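PDB 4B46: tubulin-like protein CetZ1 from Haloferax volcanii, which binds GTP as a tubulin-like CetZ protein and controls cell shape, being essential for developing the rod-shaped cells needed for efficient swimming. Local coordinates for residues A[267-280]-A[304-318]. Sequence-based numbering, arbitrary orientation.
Sequences TTNRITSLVRKAAL and EHLNRKGIERGRKWI
Trp317 is a knob in the hole formed by Val275, Arg276, Ala279 and Leu280. With CG anti to the backbone N (chi1 -174°), its indole reaches across to helix 267-280, where Arg276 CG lies over the six-membered ring, 3.6 Å from its centroid, in a CH-pi contact. Ala279 CB meets the ring edge in plane, 3.5 Å from Trp317 CZ3, and Leu280 CG also touches that edge. Deeper in, Val275 CG1 packs 3.9 Å from Ile318 CD1.

At the other end, Asn307 N-caps helix 308-318 and ties it to its neighbour. Its OD1 accepts from Gly310 N (2.9 Å), the donor standing above the carbonyl plane, while ND2 gives a 2.9 Å bond to Thr268 OG1, which lies close to the amide plane. Thr267 CG2 and Ile271 CD1 pack against the same amide, so both polar and apolar contacts fix its rotation. Were Asn307 cut back to an alanine, Gly310 N would probably lose its cap and Thr268 OG1 this donor, with a gap opening beside Thr267 and Ile271.

Between the two ends, Gly310 and Gly314, with no side chains, let the backbones come together: Thr268 CA and Gly310 CA are 4.3 Å apart. Ile271 CG2 rests on the Gly310 backbone, and Thr272 CG2 on Arg313 CB. At the outer margin, one water joins Asn269 OD1, Thr272 OG1 and Arg313 NH1.

The helix axes approach to 7.9 Å at -35°, running in broadly the same direction within the C-terminal domain, away from the nucleotide. Both helices cover the mixed sheet: Val275 touches Leu297 of strand 294-301, Leu274 reaches Val340 of strand 339-347, and Ile318 spans Ala295, Val327 and Ile344 on three strands.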
loop_
_atom_site.group_PDB
_atom_site.type_symbol
_atom_site.label_atom_id
_atom_site.label_comp_id
_atom_site.label_asym_id
_atom_site.label_seq_id
_atom_site.Cartn_x
_atom_site.Cartn_y
_atom_site.Cartn_z
ATOM N N THR A 267 24.593 -17.743 6.811
ATOM C CA THR A 267 23.978 -16.448 6.549
ATOM C C THR A 267 23.518 -16.298 5.095
ATOM O O THR A 267 22.378 -15.904 4.836
ATOM C CB THR A 267 24.928 -15.297 6.931
ATOM O OG1 THR A 267 25.071 -15.260 8.353
ATOM C CG2 THR A 267 24.381 -13.970 6.464
ATOM N N THR A 268 24.398 -16.634 4.155
ATOM C CA THR A 268 24.089 -16.482 2.737
ATOM C C THR A 268 22.899 -17.347 2.334
ATOM O O THR A 268 21.955 -16.858 1.703
ATOM C CB THR A 268 25.311 -16.790 1.842
ATOM O OG1 THR A 268 26.380 -15.910 2.192
ATOM C CG2 THR A 268 24.975 -16.569 0.374
ATOM N N ASN A 269 22.929 -18.618 2.726
ATOM C CA ASN A 269 21.848 -19.549 2.397
ATOM C C ASN A 269 20.496 -19.191 3.028
ATOM O O ASN A 269 19.446 -19.379 2.414
ATOM C CB ASN A 269 22.237 -20.982 2.772
ATOM C CG ASN A 269 23.435 -21.480 1.993
ATOM O OD1 ASN A 269 23.731 -20.986 0.905
ATOM N ND2 ASN A 269 24.135 -22.465 2.546
ATOM N N ARG A 270 20.523 -18.689 4.258
ATOM C CA ARG A 270 19.299 -18.262 4.925
ATOM C C ARG A 270 18.655 -17.109 4.155
ATOM O O ARG A 270 17.437 -17.066 3.967
ATOM C CB ARG A 270 19.607 -17.827 6.360
ATOM C CG ARG A 270 18.382 -17.444 7.177
ATOM C CD ARG A 270 18.712 -16.408 8.240
ATOM N NE ARG A 270 19.380 -15.251 7.651
ATOM C CZ ARG A 270 20.676 -14.986 7.789
ATOM N NH1 ARG A 270 21.446 -15.788 8.512
ATOM N NH2 ARG A 270 21.199 -13.917 7.207
ATOM N N ILE A 271 19.489 -16.177 3.709
ATOM C CA ILE A 271 19.025 -15.037 2.939
ATOM C C ILE A 271 18.440 -15.460 1.600
ATOM O O ILE A 271 17.354 -15.022 1.230
ATOM C CB ILE A 271 20.154 -14.023 2.698
ATOM C CG1 ILE A 271 20.468 -13.266 3.987
ATOM C CG2 ILE A 271 19.769 -13.044 1.593
ATOM C CD1 ILE A 271 21.611 -12.267 3.848
ATOM N N THR A 272 19.158 -16.305 0.868
ATOM C CA THR A 272 18.669 -16.703 -0.444
ATOM C C THR A 272 17.376 -17.503 -0.320
ATOM O O THR A 272 16.508 -17.423 -1.190
ATOM C CB THR A 272 19.721 -17.487 -1.246
ATOM O OG1 THR A 272 20.164 -18.618 -0.489
ATOM C CG2 THR A 272 20.903 -16.603 -1.548
ATOM N N SER A 273 17.248 -18.260 0.769
ATOM C CA SER A 273 16.013 -18.991 1.066
ATOM C C SER A 273 14.817 -18.071 1.309
ATOM O O SER A 273 13.731 -18.315 0.786
ATOM C CB SER A 273 16.204 -19.928 2.263
ATOM O OG SER A 273 16.937 -21.078 1.882
ATOM N N LEU A 274 15.007 -17.030 2.118
ATOM C CA LEU A 274 13.953 -16.045 2.335
ATOM C C LEU A 274 13.545 -15.371 1.028
ATOM O O LEU A 274 12.363 -15.110 0.798
ATOM C CB LEU A 274 14.404 -14.968 3.318
ATOM C CG LEU A 274 14.300 -15.204 4.819
ATOM C CD1 LEU A 274 14.682 -13.916 5.522
ATOM C CD2 LEU A 274 12.894 -15.655 5.230
ATOM N N VAL A 275 14.536 -15.082 0.189
ATOM C CA VAL A 275 14.299 -14.456 -1.104
ATOM C C VAL A 275 13.385 -15.345 -1.948
ATOM O O VAL A 275 12.379 -14.882 -2.495
ATOM C CB VAL A 275 15.633 -14.168 -1.850
ATOM C CG1 VAL A 275 15.377 -13.728 -3.273
ATOM C CG2 VAL A 275 16.439 -13.101 -1.117
ATOM N N ARG A 276 13.727 -16.625 -2.035
ATOM C CA ARG A 276 12.885 -17.588 -2.744
ATOM C C ARG A 276 11.477 -17.693 -2.153
ATOM O O ARG A 276 10.491 -17.688 -2.891
ATOM C CB ARG A 276 13.553 -18.965 -2.812
ATOM C CG ARG A 276 14.854 -18.962 -3.623
ATOM C CD ARG A 276 15.296 -20.378 -4.025
ATOM N NE ARG A 276 15.557 -21.224 -2.864
ATOM C CZ ARG A 276 16.699 -21.217 -2.186
ATOM N NH1 ARG A 276 17.681 -20.410 -2.561
ATOM N NH2 ARG A 276 16.860 -22.010 -1.137
ATOM N N LYS A 277 11.381 -17.775 -0.828
ATOM C CA LYS A 277 10.083 -17.905 -0.163
ATOM C C LYS A 277 9.204 -16.694 -0.419
ATOM O O LYS A 277 7.987 -16.823 -0.608
ATOM C CB LYS A 277 10.257 -18.110 1.340
ATOM C CG LYS A 277 10.743 -19.491 1.714
ATOM C CD LYS A 277 11.338 -19.503 3.110
ATOM C CE LYS A 277 12.043 -20.817 3.401
ATOM N NZ LYS A 277 12.739 -20.760 4.713
ATOM N N ALA A 278 9.823 -15.514 -0.432
ATOM C CA ALA A 278 9.097 -14.276 -0.682
ATOM C C ALA A 278 8.623 -14.197 -2.129
ATOM O O ALA A 278 7.499 -13.760 -2.398
ATOM C CB ALA A 278 9.962 -13.062 -0.334
ATOM N N ALA A 279 9.470 -14.626 -3.063
ATOM C CA ALA A 279 9.124 -14.518 -4.477
ATOM C C ALA A 279 8.052 -15.524 -4.871
ATOM O O ALA A 279 7.229 -15.245 -5.741
ATOM C CB ALA A 279 10.334 -14.701 -5.348
ATOM N N LEU A 280 8.077 -16.690 -4.238
ATOM C CA LEU A 280 7.172 -17.782 -4.608
ATOM C C LEU A 280 5.964 -17.876 -3.677
ATOM O O LEU A 280 5.017 -18.626 -3.941
ATOM C CB LEU A 280 7.936 -19.114 -4.634
ATOM C CG LEU A 280 9.201 -19.088 -5.502
ATOM C CD1 LEU A 280 9.886 -20.454 -5.548
ATOM C CD2 LEU A 280 8.908 -18.580 -6.909
ATOM N N GLU A 304 24.199 -8.714 12.137
ATOM C CA GLU A 304 25.002 -9.934 12.200
ATOM C C GLU A 304 24.404 -11.088 11.389
ATOM O O GLU A 304 25.105 -12.048 11.066
ATOM C CB GLU A 304 25.260 -10.356 13.654
ATOM C CG GLU A 304 24.019 -10.765 14.439
ATOM C CD GLU A 304 23.310 -9.589 15.101
ATOM O OE1 GLU A 304 23.596 -8.423 14.745
ATOM O OE2 GLU A 304 22.462 -9.839 15.987
ATOM N N HIS A 305 23.118 -10.990 11.058
ATOM C CA HIS A 305 22.470 -11.990 10.211
ATOM C C HIS A 305 22.182 -11.468 8.806
ATOM O O HIS A 305 21.282 -11.958 8.130
ATOM C CB HIS A 305 21.178 -12.492 10.858
ATOM C CG HIS A 305 21.394 -13.222 12.147
ATOM N ND1 HIS A 305 21.119 -12.660 13.376
ATOM C CD2 HIS A 305 21.866 -14.465 12.400
ATOM C CE1 HIS A 305 21.409 -13.527 14.329
ATOM N NE2 HIS A 305 21.863 -14.631 13.764
ATOM N N LEU A 306 22.939 -10.463 8.377
ATOM C CA LEU A 306 22.834 -9.932 7.022
ATOM C C LEU A 306 24.227 -9.921 6.404
ATOM O O LEU A 306 25.208 -9.701 7.104
ATOM C CB LEU A 306 22.292 -8.501 7.043
ATOM C CG LEU A 306 20.918 -8.203 7.638
ATOM C CD1 LEU A 306 20.688 -6.687 7.746
ATOM C CD2 LEU A 306 19.812 -8.846 6.823
ATOM N N ASN A 307 24.318 -10.175 5.102
ATOM C CA ASN A 307 25.590 -10.029 4.396
ATOM C C ASN A 307 25.391 -9.612 2.943
ATOM O O ASN A 307 24.257 -9.576 2.460
ATOM C CB ASN A 307 26.490 -11.276 4.533
ATOM C CG ASN A 307 25.968 -12.499 3.780
ATOM O OD1 ASN A 307 25.005 -12.435 3.020
ATOM N ND2 ASN A 307 26.632 -13.632 3.991
ATOM N N ARG A 308 26.478 -9.277 2.254
ATOM C CA ARG A 308 26.362 -8.798 0.881
ATOM C C ARG A 308 26.100 -9.948 -0.085
ATOM O O ARG A 308 25.352 -9.803 -1.050
ATOM C CB ARG A 308 27.613 -8.023 0.449
ATOM C CG ARG A 308 27.458 -7.392 -0.932
ATOM C CD ARG A 308 28.694 -6.637 -1.412
ATOM N NE ARG A 308 28.384 -5.871 -2.618
ATOM C CZ ARG A 308 28.548 -6.318 -3.861
ATOM N NH1 ARG A 308 29.040 -7.531 -4.075
ATOM N NH2 ARG A 308 28.226 -5.545 -4.893
ATOM N N LYS A 309 26.709 -11.092 0.192
ATOM C CA LYS A 309 26.656 -12.229 -0.715
ATOM C C LYS A 309 25.234 -12.751 -0.921
ATOM O O LYS A 309 24.848 -13.090 -2.037
ATOM C CB LYS A 309 27.567 -13.346 -0.199
ATOM C CG LYS A 309 27.788 -14.486 -1.177
ATOM C CD LYS A 309 28.945 -15.370 -0.722
ATOM C CE LYS A 309 29.152 -16.538 -1.668
ATOM N NZ LYS A 309 30.389 -17.304 -1.344
ATOM N N GLY A 310 24.459 -12.813 0.156
ATOM C CA GLY A 310 23.098 -13.319 0.070
ATOM C C GLY A 310 22.262 -12.424 -0.810
ATOM O O GLY A 310 21.478 -12.891 -1.636
ATOM N N ILE A 311 22.465 -11.123 -0.644
ATOM C CA ILE A 311 21.722 -10.116 -1.385
ATOM C C ILE A 311 22.087 -10.140 -2.860
ATOM O O ILE A 311 21.209 -10.085 -3.724
ATOM C CB ILE A 311 21.957 -8.708 -0.780
ATOM C CG1 ILE A 311 21.387 -8.657 0.643
ATOM C CG2 ILE A 311 21.340 -7.631 -1.655
ATOM C CD1 ILE A 311 21.449 -7.298 1.302
ATOM N N GLU A 312 23.383 -10.234 -3.148
ATOM C CA GLU A 312 23.843 -10.341 -4.535
ATOM C C GLU A 312 23.312 -11.600 -5.228
ATOM O O GLU A 312 22.781 -11.516 -6.336
ATOM C CB GLU A 312 25.369 -10.253 -4.626
ATOM C CG GLU A 312 25.903 -8.843 -4.355
ATOM C CD GLU A 312 25.185 -7.777 -5.184
ATOM O OE1 GLU A 312 25.380 -7.751 -6.418
ATOM O OE2 GLU A 312 24.426 -6.970 -4.604
ATOM N N ARG A 313 23.438 -12.756 -4.579
ATOM C CA ARG A 313 22.833 -13.980 -5.108
ATOM C C ARG A 313 21.324 -13.817 -5.241
ATOM O O ARG A 313 20.719 -14.303 -6.199
ATOM C CB ARG A 313 23.137 -15.187 -4.219
ATOM C CG ARG A 313 24.576 -15.691 -4.293
ATOM C CD ARG A 313 24.740 -16.946 -3.458
ATOM N NE ARG A 313 26.056 -17.549 -3.640
ATOM C CZ ARG A 313 26.524 -18.557 -2.911
ATOM N NH1 ARG A 313 25.785 -19.072 -1.935
ATOM N NH2 ARG A 313 27.735 -19.047 -3.153
ATOM N N GLY A 314 20.713 -13.123 -4.284
ATOM C CA GLY A 314 19.274 -12.925 -4.313
ATOM C C GLY A 314 18.833 -12.110 -5.519
ATOM O O GLY A 314 17.844 -12.443 -6.179
ATOM N N ARG A 315 19.576 -11.042 -5.813
ATOM C CA ARG A 315 19.288 -10.202 -6.975
ATOM C C ARG A 315 19.384 -10.994 -8.280
ATOM O O ARG A 315 18.512 -10.882 -9.147
ATOM C CB ARG A 315 20.237 -8.994 -7.028
ATOM C CG ARG A 315 19.997 -7.946 -5.951
ATOM C CD ARG A 315 21.059 -6.839 -6.032
ATOM N NE ARG A 315 21.013 -6.143 -7.316
ATOM C CZ ARG A 315 22.082 -5.662 -7.945
ATOM N NH1 ARG A 315 23.286 -5.800 -7.406
ATOM N NH2 ARG A 315 21.945 -5.046 -9.113
ATOM N N LYS A 316 20.448 -11.774 -8.432
ATOM C CA LYS A 316 20.593 -12.603 -9.634
ATOM C C LYS A 316 19.442 -13.595 -9.774
ATOM O O LYS A 316 18.885 -13.767 -10.856
ATOM C CB LYS A 316 21.920 -13.363 -9.632
ATOM C CG LYS A 316 23.129 -12.474 -9.844
ATOM C CD LYS A 316 24.406 -13.289 -9.921
ATOM C CE LYS A 316 25.588 -12.412 -10.290
ATOM N NZ LYS A 316 26.861 -13.196 -10.300
ATOM N N TRP A 317 19.094 -14.253 -8.678
ATOM C CA TRP A 317 18.002 -15.219 -8.712
ATOM C C TRP A 317 16.673 -14.536 -9.090
ATOM O O TRP A 317 15.903 -15.056 -9.901
ATOM C CB TRP A 317 17.915 -15.982 -7.385
ATOM C CG TRP A 317 16.899 -17.101 -7.385
ATOM C CD1 TRP A 317 17.113 -18.409 -7.732
ATOM C CD2 TRP A 317 15.514 -17.006 -7.025
ATOM N NE1 TRP A 317 15.944 -19.129 -7.606
ATOM C CE2 TRP A 317 14.950 -18.290 -7.174
ATOM C CE3 TRP A 317 14.695 -15.956 -6.592
ATOM C CZ2 TRP A 317 13.606 -18.553 -6.906
ATOM C CZ3 TRP A 317 13.361 -16.222 -6.322
ATOM C CH2 TRP A 317 12.831 -17.513 -6.484
ATOM N N ILE A 318 16.422 -13.355 -8.536
ATOM C CA ILE A 318 15.211 -12.605 -8.882
ATOM C C ILE A 318 15.182 -12.252 -10.370
ATOM O O ILE A 318 14.139 -12.328 -11.024
ATOM C CB ILE A 318 15.049 -11.347 -7.992
ATOM C CG1 ILE A 318 14.694 -11.781 -6.568
ATOM C CG2 ILE A 318 13.977 -10.387 -8.549
ATOM C CD1 ILE A 318 14.760 -10.679 -5.545
HETATM O O HOH W 1 22.783 -19.475 -1.316
#